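PDB 4UPK: phosphonate monoester hydrolase from Ruegeria pomeroyi, which belongs to the sulfatase family within the alkaline phosphatase clan, with a mixed beta sheet flanked by helices, and assembles from four chains. Local coordinates for residues 224-229 with 328-333. Residues are numbered along the deposited sequence; the frame is centred on the assembly and turned at random.
Sequences NMPAWA and IAHLKE
His330 reaches from helix 303-333 to the turn that follows helix 213-224, meeting Met225 and Pro226 with the far end of its imidazole. The van der Waals part of the contact is slight: Met225 CB lies 4.0 Å from His330 NE2, and Pro226 CG lies 4.1 Å from His330 CE1. Both approach the ring obliquely, and the proline and histidine side chains cross at about a right angle. With CG anti to the backbone N (chi1 173°), the imidazole extends out from its helix and bridges backbones whose nearest CA atoms, those of Pro226 and His330, are 8.6 Å apart. Met225 starts toward the histidine but bends at chi2 and chi3, and its end leads away; the side chain also packs on Leu126 and Phe128.

Polar linkage is indirect. One water, in the imidazole plane at the ring edge, is hydrogen-bonded to His330 NE2 (2.7 Å) and gives a weak hydrogen bond to Met225 O at 3.0 Å, tying the histidine to the turn's backbone. Met225 O also accepts a hydrogen bond from Trp228 N (2.9 Å), so two donors share this oxygen.

On the second subunit, Asn177 packs against Pro226, and Tyr169 meets Trp228 edge-to-face. Leu331 rests on Ile342 of strand 340-346. The arrangement is peripheral helix-to-loop packing in an alpha/beta fold of the alkaline phosphatase clan, joining a sheet-flanking helix to the connection into strand 234-239, beside a subunit interface.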
loop_
_atom_site.group_PDB
_atom_site.type_symbol
_atom_site.label_atom_id
_atom_site.label_comp_id
_atom_site.label_asym_id
_atom_site.label_seq_id
_atom_site.Cartn_x
_atom_site.Cartn_y
_atom_site.Cartn_z
ATOM N N ASN A 224 5.306 11.627 -32.916
ATOM C CA ASN A 224 4.999 12.019 -31.547
ATOM C C ASN A 224 5.981 12.949 -30.861
ATOM O O ASN A 224 5.581 13.686 -29.954
ATOM C CB ASN A 224 4.740 10.783 -30.700
ATOM C CG ASN A 224 3.421 10.123 -30.992
ATOM O OD1 ASN A 224 2.360 10.574 -30.556
ATOM N ND2 ASN A 224 3.476 9.014 -31.700
ATOM N N MET A 225 7.253 12.929 -31.278
ATOM C CA MET A 225 8.278 13.793 -30.671
ATOM C C MET A 225 8.243 15.288 -30.975
ATOM O O MET A 225 8.572 16.034 -30.060
ATOM C CB MET A 225 9.694 13.193 -30.769
ATOM C CG MET A 225 9.884 11.933 -29.917
ATOM S SD MET A 225 9.739 12.161 -28.117
ATOM C CE MET A 225 8.119 11.674 -27.897
ATOM N N PRO A 226 7.837 15.773 -32.192
ATOM C CA PRO A 226 7.841 17.232 -32.459
ATOM C C PRO A 226 7.269 18.181 -31.407
ATOM O O PRO A 226 7.889 19.203 -31.127
ATOM C CB PRO A 226 7.104 17.343 -33.803
ATOM C CG PRO A 226 7.454 16.090 -34.483
ATOM C CD PRO A 226 7.450 15.032 -33.409
ATOM N N ALA A 227 6.112 17.850 -30.818
ATOM C CA ALA A 227 5.470 18.680 -29.786
ATOM C C ALA A 227 6.220 18.647 -28.415
ATOM O O ALA A 227 6.010 19.553 -27.591
ATOM C CB ALA A 227 4.016 18.275 -29.617
ATOM N N TRP A 228 7.131 17.653 -28.206
ATOM C CA TRP A 228 7.918 17.537 -26.970
ATOM C C TRP A 228 9.132 18.464 -26.955
ATOM O O TRP A 228 9.690 18.710 -25.877
ATOM C CB TRP A 228 8.332 16.074 -26.673
ATOM C CG TRP A 228 7.257 15.287 -25.984
ATOM C CD1 TRP A 228 6.362 14.443 -26.570
ATOM C CD2 TRP A 228 6.892 15.364 -24.598
ATOM N NE1 TRP A 228 5.476 13.966 -25.631
ATOM C CE2 TRP A 228 5.792 14.499 -24.406
ATOM C CE3 TRP A 228 7.420 16.052 -23.481
ATOM C CZ2 TRP A 228 5.208 14.297 -23.149
ATOM C CZ3 TRP A 228 6.821 15.869 -22.240
ATOM C CH2 TRP A 228 5.723 15.010 -22.086
ATOM N N ALA A 229 9.540 18.975 -28.135
ATOM C CA ALA A 229 10.688 19.872 -28.305
ATOM C C ALA A 229 10.524 21.135 -27.464
ATOM O O ALA A 229 9.426 21.703 -27.389
ATOM C CB ALA A 229 10.869 20.223 -29.783
ATOM N N ILE A 328 18.424 10.784 -35.241
ATOM C CA ILE A 328 19.527 11.738 -35.061
ATOM C C ILE A 328 19.244 13.013 -35.855
ATOM O O ILE A 328 19.375 14.089 -35.289
ATOM C CB ILE A 328 20.926 11.111 -35.420
ATOM C CG1 ILE A 328 21.291 9.884 -34.527
ATOM C CG2 ILE A 328 22.048 12.170 -35.441
ATOM C CD1 ILE A 328 21.290 10.113 -32.943
ATOM N N ALA A 329 18.846 12.890 -37.157
ATOM C CA ALA A 329 18.519 14.016 -38.041
ATOM C C ALA A 329 17.437 14.902 -37.438
ATOM O O ALA A 329 17.561 16.123 -37.515
ATOM C CB ALA A 329 18.093 13.527 -39.428
ATOM N N HIS A 330 16.412 14.302 -36.797
ATOM C CA HIS A 330 15.341 15.021 -36.102
ATOM C C HIS A 330 15.903 15.903 -34.979
ATOM O O HIS A 330 15.445 17.030 -34.816
ATOM C CB HIS A 330 14.312 14.032 -35.507
ATOM C CG HIS A 330 13.281 14.694 -34.641
ATOM N ND1 HIS A 330 12.274 15.487 -35.182
ATOM C CD2 HIS A 330 13.168 14.701 -33.290
ATOM C CE1 HIS A 330 11.578 15.939 -34.151
ATOM N NE2 HIS A 330 12.072 15.492 -32.992
ATOM N N LEU A 331 16.847 15.371 -34.180
ATOM C CA LEU A 331 17.462 16.090 -33.061
ATOM C C LEU A 331 18.276 17.289 -33.559
ATOM O O LEU A 331 18.185 18.366 -32.972
ATOM C CB LEU A 331 18.351 15.173 -32.210
ATOM C CG LEU A 331 17.696 14.028 -31.427
ATOM C CD1 LEU A 331 18.730 13.274 -30.677
ATOM C CD2 LEU A 331 16.622 14.522 -30.463
ATOM N N LYS A 332 19.047 17.095 -34.647
ATOM C CA LYS A 332 19.859 18.134 -35.283
ATOM C C LYS A 332 18.970 19.237 -35.868
ATOM O O LYS A 332 19.241 20.417 -35.645
ATOM C CB LYS A 332 20.762 17.538 -36.377
ATOM C CG LYS A 332 21.710 16.452 -35.851
ATOM C CD LYS A 332 23.120 16.635 -36.340
ATOM C CE LYS A 332 24.037 15.594 -35.775
ATOM N NZ LYS A 332 25.447 15.868 -36.143
ATOM N N GLU A 333 17.906 18.847 -36.591
ATOM C CA GLU A 333 16.938 19.731 -37.233
ATOM C C GLU A 333 16.215 20.618 -36.236
ATOM O O GLU A 333 15.905 21.752 -36.572
ATOM C CB GLU A 333 15.907 18.905 -38.022
ATOM C CG GLU A 333 16.362 18.544 -39.430
ATOM C CD GLU A 333 15.863 17.221 -39.987
ATOM O OE1 GLU A 333 14.804 16.724 -39.529
ATOM O OE2 GLU A 333 16.539 16.682 -40.894
HETATM O O HOH W 1 11.484 16.649 -30.663
#